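Long-range contacts in PKS (Streptomyces sp. CNQ431, PDB 5YDA), which probably transfers extender acyl groups to an acyl carrier protein, as the broadly selective acyltransferase domain of the splenocin polyketide synthase SpnD: residues A[110-115]-A[369-374]; A[393-398]-A[415-420]; A[189-194]-A[421-426]. All blocks are in the same frame, centred on the assembly; numbering follows the deposited sequence.

Interaction 1. Residues A[110-115]-A[369-374]; sequences PKVAFL and VLVEIG
K111–L115 and V369–I373 run side by side in parallel, joined by five backbone hydrogen bonds, and the axes of strands 112-115 and 369-372 come within 4.5 Å at an angle of 29°. They are inner strands of the mixed, largely parallel sheet of the acyltransferase's alpha/beta-hydrolase-like core; strand 195-198 flanks the first and strand 394-395 the second. The bonds alternate in direction as parallel pairing requires, from V369 N to K111 O at one end to I373 N to L115 O (2.8 Å) at the other. On the face carrying V112, F114, V369 and V371, CG1 of V112 meets CG2 of V371 at 3.9 Å. F114 and V371 point the same way, and helix 169-188 packs over F114 and I373. The other face holds A113, L115, L370 and E372: CB of L370 touches L115 CD2 at 4.2 Å, with helices 355-366 and 378-387 beyond. The E372 carboxylate is gripped at the start of helix 378-387, by T380 OG1 and L379 N. With CG1 of I373 anti to its carbonyl carbon (chi1 -57°), that atom reaches F114 CG at 3.6 Å, and CD1 sits over the F114 ring, 4.0 Å from its centroid, as a CH-pi contact.

Interaction 2. Residues A[393-398]-A[415-420]; sequences VTVTTM and LGRLWS
R417 reaches from helix 407-420 to the backbone of T394 and takes its carbonyl oxygen side-on with two nitrogens, NE at 2.8 Å from T394 O and NH2 at 2.9 Å. Strand 394-395 is the outermost strand at its end of the mixed sheet: V393 and V395 bond inward to strand 369-372, whereas T394 O turns the opposite way, to the arginine. The side chain gets there by stretching out. CG stands anti to the backbone N (chi1 -171°), the chain stays extended to NE, and a turn of 94° about the CD-NE bond swings the guanidinium across that line. T394 O lies somewhat out of the guanidinium plane, and with one acceptor shared, both hydrogen bonds are bent, the one from NH2 to 132°. V395 runs past R417 in the opposite direction; its CG2 lies 3.9 Å from R417 CD and meets NE at the guanidinium edge. The same methyl also touches CD2 of L418 at 4.1 Å, where L418 leans on V369 and V371 of the sheet. V393 CG1 approaches R417 NH2 obliquely, so methyls of both valines pack near the charged group. A double grip on one carbonyl probably fixes the guanidinium's rotation, and its positive charge would polarise the T394 C=O; the arginine thus takes up a carbonyl on the outer side of the last strand, away from strand 369-372.

Interaction 3. Residues A[189-194]-A[421-426]; sequences EGVRPD and AGVDAA
V191 and A426 form the apolar centre of this meeting of two loops, which the chain enters on leaving helices 169-188 and 407-420. From V191 CB, 5.0 Å short of A426 CB, the side chain forks. CG1 is anti to the backbone N (chi1 179°) and packs on L418 of helix 407-420. CG2, anti to the carbonyl carbon, does the touching: it lies 3.6 Å from A426 CB and 3.7 Å from A426 CA, while V423 CG1 lies farther off at 4.5 Å. V423 points its CB toward the 189-194 loop and also packs on V112 and P110, which ties the loop after helix 407-420 to the start of the central strand 112-116. Backbone meets methyl next door, where A425 CB lies against the backbone of G190, nearest to its carbonyl oxygen, at 3.6 Å from G190 O. Two carbonyl oxygens, E189 O and A425 O, come to 3.0 Å; both are acceptors, so they give the contact no bond of their own. The polar holds lie elsewhere: D424 OD2 makes a salt bridge with R80, and D194 OD2 accepts from V112 N. Within 421-426, V423 centres an inverse gamma turn and A426 N bonds back to V423 O, which folds 424-426 into a short 3-10 turn that presents A425 and A426 to the partner. G190 and G422 each end a helix in a Schellman motif, with positive phi and two bonds back into the last turn. The arrangement therefore joins the loops that follow two helices, each ended by a glycine Schellman motif, beside the alpha/beta core, one loop leading into strand 195-198.

In the fold
Interactions 1 and 2 share the central sheet: strand 369-372 pairs with 112-115 on one side and with 394-395 on the other, through V393 O to L370 N and L370 O to V395 N. Interaction 1 is interior, with backbone bonds and packed hydrocarbon; interaction 2 is also buried, though at the sheet's edge, and mixes an arginine-carbonyl grip with valine-leucine packing. Interaction 3 lies farther out, partly buried, and depends on small side chains without polar bonds between its segments. Helix 407-420 and its following loop tie interactions 2 and 3 together, with L418 packing on A426. D194 N bonds V112 O, joining interactions 1 and 3.

Interaction 1. Residues A[110-115]-A[369-374]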
loop_
_atom_site.group_PDB
_atom_site.type_symbol
_atom_site.label_atom_id
_atom_site.label_comp_id
_atom_site.label_asym_id
_atom_site.label_seq_id
_atom_site.Cartn_x
_atom_site.Cartn_y
_atom_site.Cartn_z
ATOM N N PRO A 110 -14.784 7.188 10.839
ATOM C CA PRO A 110 -14.274 5.863 10.461
ATOM C C PRO A 110 -12.847 5.656 10.944
ATOM O O PRO A 110 -12.061 6.599 11.046
ATOM C CB PRO A 110 -14.334 5.887 8.927
ATOM C CG PRO A 110 -14.232 7.330 8.574
ATOM C CD PRO A 110 -15.013 8.041 9.659
ATOM N N LYS A 111 -12.523 4.407 11.261
ATOM C CA LYS A 111 -11.130 4.036 11.452
ATOM C C LYS A 111 -10.426 3.916 10.095
ATOM O O LYS A 111 -11.059 3.732 9.051
ATOM C CB LYS A 111 -11.022 2.714 12.210
ATOM C CG LYS A 111 -11.707 2.713 13.563
ATOM C CD LYS A 111 -10.936 3.549 14.562
ATOM C CE LYS A 111 -11.668 3.628 15.886
ATOM N NZ LYS A 111 -11.553 4.983 16.490
ATOM N N VAL A 112 -9.098 4.014 10.121
ATOM C CA VAL A 112 -8.282 3.968 8.912
ATOM C C VAL A 112 -7.210 2.894 9.077
ATOM O O VAL A 112 -6.528 2.846 10.108
ATOM C CB VAL A 112 -7.634 5.338 8.624
ATOM C CG1 VAL A 112 -6.676 5.268 7.414
ATOM C CG2 VAL A 112 -8.711 6.400 8.426
ATOM N N ALA A 113 -7.033 2.059 8.052
ATOM C CA ALA A 113 -5.956 1.075 8.034
ATOM C C ALA A 113 -5.076 1.282 6.806
ATOM O O ALA A 113 -5.575 1.583 5.719
ATOM C CB ALA A 113 -6.515 -0.355 8.049
ATOM N N PHE A 114 -3.764 1.131 6.980
ATOM C CA PHE A 114 -2.818 1.154 5.872
ATOM C C PHE A 114 -2.489 -0.279 5.477
ATOM O O PHE A 114 -2.179 -1.109 6.347
ATOM C CB PHE A 114 -1.521 1.887 6.241
ATOM C CG PHE A 114 -1.638 3.383 6.281
ATOM C CD1 PHE A 114 -2.828 4.022 5.967
ATOM C CD2 PHE A 114 -0.538 4.159 6.645
ATOM C CE1 PHE A 114 -2.919 5.412 6.015
ATOM C CE2 PHE A 114 -0.627 5.531 6.689
ATOM C CZ PHE A 114 -1.820 6.159 6.372
ATOM N N LEU A 115 -2.535 -0.563 4.172
ATOM C CA LEU A 115 -2.159 -1.866 3.623
ATOM C C LEU A 115 -0.864 -1.705 2.826
ATOM O O LEU A 115 -0.813 -0.918 1.873
ATOM C CB LEU A 115 -3.273 -2.435 2.737
ATOM C CG LEU A 115 -4.499 -3.117 3.398
ATOM C CD1 LEU A 115 -5.097 -2.304 4.549
ATOM C CD2 LEU A 115 -5.594 -3.423 2.364
ATOM N N VAL A 369 -11.711 2.015 6.852
ATOM C CA VAL A 369 -11.312 2.324 5.488
ATOM C C VAL A 369 -9.966 1.660 5.213
ATOM O O VAL A 369 -9.027 1.755 6.016
ATOM C CB VAL A 369 -11.249 3.848 5.285
ATOM C CG1 VAL A 369 -10.845 4.191 3.848
ATOM C CG2 VAL A 369 -12.589 4.522 5.643
ATOM N N LEU A 370 -9.865 0.967 4.086
ATOM C CA LEU A 370 -8.644 0.256 3.719
ATOM C C LEU A 370 -7.858 1.091 2.706
ATOM O O LEU A 370 -8.328 1.326 1.583
ATOM C CB LEU A 370 -8.973 -1.123 3.152
ATOM C CG LEU A 370 -9.829 -2.011 4.043
ATOM C CD1 LEU A 370 -9.978 -3.384 3.416
ATOM C CD2 LEU A 370 -9.209 -2.116 5.423
ATOM N N VAL A 371 -6.668 1.533 3.099
ATOM C CA VAL A 371 -5.862 2.450 2.306
ATOM C C VAL A 371 -4.598 1.705 1.923
ATOM O O VAL A 371 -3.757 1.401 2.785
ATOM C CB VAL A 371 -5.532 3.746 3.063
ATOM C CG1 VAL A 371 -4.774 4.714 2.164
ATOM C CG2 VAL A 371 -6.799 4.391 3.597
ATOM N N GLU A 372 -4.480 1.376 0.643
ATOM C CA GLU A 372 -3.283 0.714 0.147
ATOM C C GLU A 372 -2.189 1.760 -0.037
ATOM O O GLU A 372 -2.423 2.809 -0.647
ATOM C CB GLU A 372 -3.575 -0.008 -1.171
ATOM C CG GLU A 372 -2.413 -0.811 -1.690
ATOM C CD GLU A 372 -2.826 -2.039 -2.504
ATOM O OE1 GLU A 372 -4.030 -2.192 -2.846
ATOM O OE2 GLU A 372 -1.924 -2.841 -2.823
ATOM N N ILE A 373 -1.005 1.477 0.504
ATOM C CA ILE A 373 0.129 2.396 0.529
ATOM C C ILE A 373 1.204 1.801 -0.364
ATOM O O ILE A 373 1.928 0.889 0.046
ATOM C CB ILE A 373 0.669 2.596 1.950
ATOM C CG1 ILE A 373 -0.432 3.099 2.875
ATOM C CG2 ILE A 373 1.921 3.506 1.962
ATOM C CD1 ILE A 373 -1.042 4.361 2.400
ATOM N N GLY A 374 1.364 2.346 -1.552
ATOM C CA GLY A 374 2.329 1.822 -2.491
ATOM C C GLY A 374 1.691 1.695 -3.853
ATOM O O GLY A 374 0.483 1.918 -4.013
#

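Interaction 2. Residues A[393-398]-A[415-420]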
loop_
_atom_site.group_PDB
_atom_site.type_symbol
_atom_site.label_atom_id
_atom_site.label_comp_id
_atom_site.label_asym_id
_atom_site.label_seq_id
_atom_site.Cartn_x
_atom_site.Cartn_y
_atom_site.Cartn_z
ATOM N N VAL A 393 -14.763 0.025 2.288
ATOM C CA VAL A 393 -14.338 1.178 1.507
ATOM C C VAL A 393 -12.832 1.076 1.341
ATOM O O VAL A 393 -12.100 0.919 2.325
ATOM C CB VAL A 393 -14.730 2.501 2.180
ATOM C CG1 VAL A 393 -14.282 3.694 1.324
ATOM C CG2 VAL A 393 -16.219 2.550 2.420
ATOM N N THR A 394 -12.370 1.115 0.097
ATOM C CA THR A 394 -10.954 0.983 -0.185
ATOM C C THR A 394 -10.502 2.228 -0.921
ATOM O O THR A 394 -11.283 2.873 -1.633
ATOM C CB THR A 394 -10.617 -0.289 -1.013
ATOM O OG1 THR A 394 -11.198 -0.207 -2.321
ATOM C CG2 THR A 394 -11.129 -1.541 -0.307
ATOM N N VAL A 395 -9.248 2.584 -0.693
ATOM C CA VAL A 395 -8.658 3.781 -1.264
ATOM C C VAL A 395 -7.302 3.398 -1.806
ATOM O O VAL A 395 -6.515 2.728 -1.127
ATOM C CB VAL A 395 -8.503 4.917 -0.239
ATOM C CG1 VAL A 395 -7.694 6.067 -0.858
ATOM C CG2 VAL A 395 -9.862 5.381 0.256
ATOM N N THR A 396 -7.032 3.827 -3.013
ATOM C CA THR A 396 -5.785 3.537 -3.673
ATOM C C THR A 396 -4.977 4.826 -3.757
ATOM O O THR A 396 -5.526 5.928 -3.813
ATOM C CB THR A 396 -6.085 2.894 -5.033
ATOM O OG1 THR A 396 -5.497 1.592 -5.047
ATOM C CG2 THR A 396 -5.602 3.712 -6.178
ATOM N N THR A 397 -3.669 4.682 -3.760
ATOM C CA THR A 397 -2.807 5.782 -3.382
ATOM C C THR A 397 -1.665 6.035 -4.370
ATOM O O THR A 397 -1.139 7.155 -4.415
ATOM C CB THR A 397 -2.303 5.489 -1.953
ATOM O OG1 THR A 397 -2.709 6.508 -1.036
ATOM C CG2 THR A 397 -0.872 5.201 -1.869
ATOM N N MET A 398 -1.329 5.077 -5.223
ATOM C CA MET A 398 -0.274 5.280 -6.201
ATOM C C MET A 398 -0.569 4.409 -7.424
ATOM O O MET A 398 -0.976 3.242 -7.292
ATOM C CB MET A 398 1.104 4.967 -5.572
ATOM C CG MET A 398 2.284 4.924 -6.533
ATOM S SD MET A 398 3.897 4.869 -5.670
ATOM C CE MET A 398 3.972 6.552 -5.057
ATOM N N LEU A 415 -6.884 11.582 -1.189
ATOM C CA LEU A 415 -7.212 12.443 -0.054
ATOM C C LEU A 415 -8.669 12.885 -0.108
ATOM O O LEU A 415 -9.363 12.871 0.914
ATOM C CB LEU A 415 -6.274 13.651 -0.010
ATOM C CG LEU A 415 -4.826 13.294 0.339
ATOM C CD1 LEU A 415 -3.902 14.477 0.172
ATOM C CD2 LEU A 415 -4.729 12.740 1.758
ATOM N N GLY A 416 -9.153 13.256 -1.293
ATOM C CA GLY A 416 -10.556 13.616 -1.423
ATOM C C GLY A 416 -11.470 12.464 -1.054
ATOM O O GLY A 416 -12.446 12.631 -0.309
ATOM N N ARG A 417 -11.148 11.267 -1.549
ATOM C CA ARG A 417 -11.957 10.095 -1.241
ATOM C C ARG A 417 -11.950 9.796 0.253
ATOM O O ARG A 417 -12.990 9.452 0.834
ATOM C CB ARG A 417 -11.435 8.907 -2.034
ATOM C CG ARG A 417 -12.306 7.689 -1.974
ATOM C CD ARG A 417 -11.739 6.642 -2.916
ATOM N NE ARG A 417 -12.266 5.323 -2.607
ATOM C CZ ARG A 417 -13.324 4.809 -3.216
ATOM N NH1 ARG A 417 -13.923 5.522 -4.163
ATOM N NH2 ARG A 417 -13.771 3.598 -2.875
ATOM N N LEU A 418 -10.792 9.934 0.897
ATOM C CA LEU A 418 -10.736 9.750 2.341
ATOM C C LEU A 418 -11.652 10.749 3.058
ATOM O O LEU A 418 -12.390 10.373 3.978
ATOM C CB LEU A 418 -9.287 9.863 2.816
ATOM C CG LEU A 418 -8.479 8.579 2.607
ATOM C CD1 LEU A 418 -6.988 8.837 2.712
ATOM C CD2 LEU A 418 -8.911 7.516 3.623
ATOM N N TRP A 419 -11.646 12.016 2.626
ATOM C CA TRP A 419 -12.563 12.988 3.216
ATOM C C TRP A 419 -14.016 12.596 2.973
ATOM O O TRP A 419 -14.849 12.675 3.885
ATOM C CB TRP A 419 -12.296 14.390 2.666
ATOM C CG TRP A 419 -13.300 15.415 3.169
ATOM C CD1 TRP A 419 -13.237 16.117 4.344
ATOM C CD2 TRP A 419 -14.513 15.833 2.520
ATOM N NE1 TRP A 419 -14.329 16.943 4.462
ATOM C CE2 TRP A 419 -15.126 16.792 3.357
ATOM C CE3 TRP A 419 -15.134 15.496 1.310
ATOM C CZ2 TRP A 419 -16.330 17.413 3.023
ATOM C CZ3 TRP A 419 -16.324 16.116 0.977
ATOM C CH2 TRP A 419 -16.916 17.061 1.835
ATOM N N SER A 420 -14.339 12.171 1.745
ATOM C CA SER A 420 -15.712 11.785 1.428
ATOM C C SER A 420 -16.207 10.649 2.316
ATOM O O SER A 420 -17.405 10.570 2.609
ATOM C CB SER A 420 -15.819 11.388 -0.043
ATOM O OG SER A 420 -15.708 12.529 -0.876
#

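Interaction 3. Residues A[189-194]-A[421-426]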
loop_
_atom_site.group_PDB
_atom_site.type_symbol
_atom_site.label_atom_id
_atom_site.label_comp_id
_atom_site.label_asym_id
_atom_site.label_seq_id
_atom_site.Cartn_x
_atom_site.Cartn_y
_atom_site.Cartn_z
ATOM N N GLU A 189 -0.258 14.854 6.337
ATOM C CA GLU A 189 -1.540 15.464 6.012
ATOM C C GLU A 189 -2.595 15.219 7.084
ATOM O O GLU A 189 -3.728 15.682 6.922
ATOM C CB GLU A 189 -2.079 14.941 4.675
ATOM C CG GLU A 189 -1.154 15.095 3.496
ATOM C CD GLU A 189 -1.174 16.495 2.899
ATOM O OE1 GLU A 189 -0.183 16.851 2.218
ATOM O OE2 GLU A 189 -2.171 17.228 3.108
ATOM N N GLY A 190 -2.285 14.482 8.145
ATOM C CA GLY A 190 -3.276 14.202 9.161
ATOM C C GLY A 190 -4.043 12.908 8.984
ATOM O O GLY A 190 -4.952 12.634 9.779
ATOM N N VAL A 191 -3.715 12.101 7.978
ATOM C CA VAL A 191 -4.315 10.775 7.829
ATOM C C VAL A 191 -3.383 9.816 8.562
ATOM O O VAL A 191 -2.410 9.293 8.002
ATOM C CB VAL A 191 -4.521 10.390 6.366
ATOM C CG1 VAL A 191 -5.122 8.990 6.264
ATOM C CG2 VAL A 191 -5.428 11.394 5.685
ATOM N N ARG A 192 -3.677 9.600 9.830
ATOM C CA ARG A 192 -2.870 8.690 10.625
ATOM C C ARG A 192 -3.599 7.373 10.778
ATOM O O ARG A 192 -4.800 7.354 11.086
ATOM C CB ARG A 192 -2.557 9.289 11.996
ATOM C CG ARG A 192 -1.669 10.528 11.894
ATOM C CD ARG A 192 -0.962 10.931 13.198
ATOM N NE ARG A 192 0.217 11.748 12.882
ATOM C CZ ARG A 192 0.179 13.043 12.556
ATOM N NH1 ARG A 192 -0.980 13.697 12.528
ATOM N NH2 ARG A 192 1.304 13.696 12.262
ATOM N N PRO A 193 -2.934 6.258 10.534
ATOM C CA PRO A 193 -3.648 4.985 10.527
ATOM C C PRO A 193 -3.936 4.519 11.945
ATOM O O PRO A 193 -3.105 4.655 12.847
ATOM C CB PRO A 193 -2.675 4.048 9.803
ATOM C CG PRO A 193 -1.308 4.628 10.134
ATOM C CD PRO A 193 -1.506 6.115 10.196
ATOM N N ASP A 194 -5.132 3.960 12.132
ATOM C CA ASP A 194 -5.463 3.277 13.375
ATOM C C ASP A 194 -4.953 1.846 13.402
ATOM O O ASP A 194 -4.862 1.253 14.485
ATOM C CB ASP A 194 -6.975 3.301 13.592
ATOM C CG ASP A 194 -7.522 4.702 13.517
ATOM O OD1 ASP A 194 -7.236 5.482 14.463
ATOM O OD2 ASP A 194 -8.171 5.044 12.495
ATOM N N ALA A 421 -15.315 9.755 2.739
ATOM C CA ALA A 421 -15.717 8.657 3.605
ATOM C C ALA A 421 -15.835 9.073 5.061
ATOM O O ALA A 421 -16.308 8.273 5.880
ATOM C CB ALA A 421 -14.722 7.497 3.489
ATOM N N GLY A 422 -15.411 10.286 5.413
ATOM C CA GLY A 422 -15.508 10.761 6.773
ATOM C C GLY A 422 -14.190 10.994 7.483
ATOM O O GLY A 422 -14.203 11.268 8.687
ATOM N N VAL A 423 -13.058 10.896 6.789
ATOM C CA VAL A 423 -11.752 11.180 7.396
ATOM C C VAL A 423 -11.493 12.661 7.157
ATOM O O VAL A 423 -10.830 13.059 6.194
ATOM C CB VAL A 423 -10.650 10.288 6.828
ATOM C CG1 VAL A 423 -9.353 10.508 7.601
ATOM C CG2 VAL A 423 -11.063 8.826 6.883
ATOM N N ASP A 424 -12.025 13.502 8.050
ATOM C CA ASP A 424 -12.075 14.933 7.763
ATOM C C ASP A 424 -10.683 15.528 7.588
ATOM O O ASP A 424 -10.474 16.385 6.724
ATOM C CB ASP A 424 -12.826 15.667 8.870
ATOM C CG ASP A 424 -14.287 15.253 8.969
ATOM O OD1 ASP A 424 -14.869 15.470 10.045
ATOM O OD2 ASP A 424 -14.861 14.725 7.986
ATOM N N ALA A 425 -9.714 15.088 8.392
ATOM C CA ALA A 425 -8.381 15.658 8.268
ATOM C C ALA A 425 -7.728 15.347 6.927
ATOM O O ALA A 425 -6.665 15.907 6.631
ATOM C CB ALA A 425 -7.490 15.164 9.412
ATOM N N ALA A 426 -8.321 14.474 6.109
ATOM C CA ALA A 426 -7.702 14.164 4.829
ATOM C C ALA A 426 -7.799 15.320 3.838
ATOM O O ALA A 426 -6.969 15.397 2.927
ATOM C CB ALA A 426 -8.320 12.905 4.227
#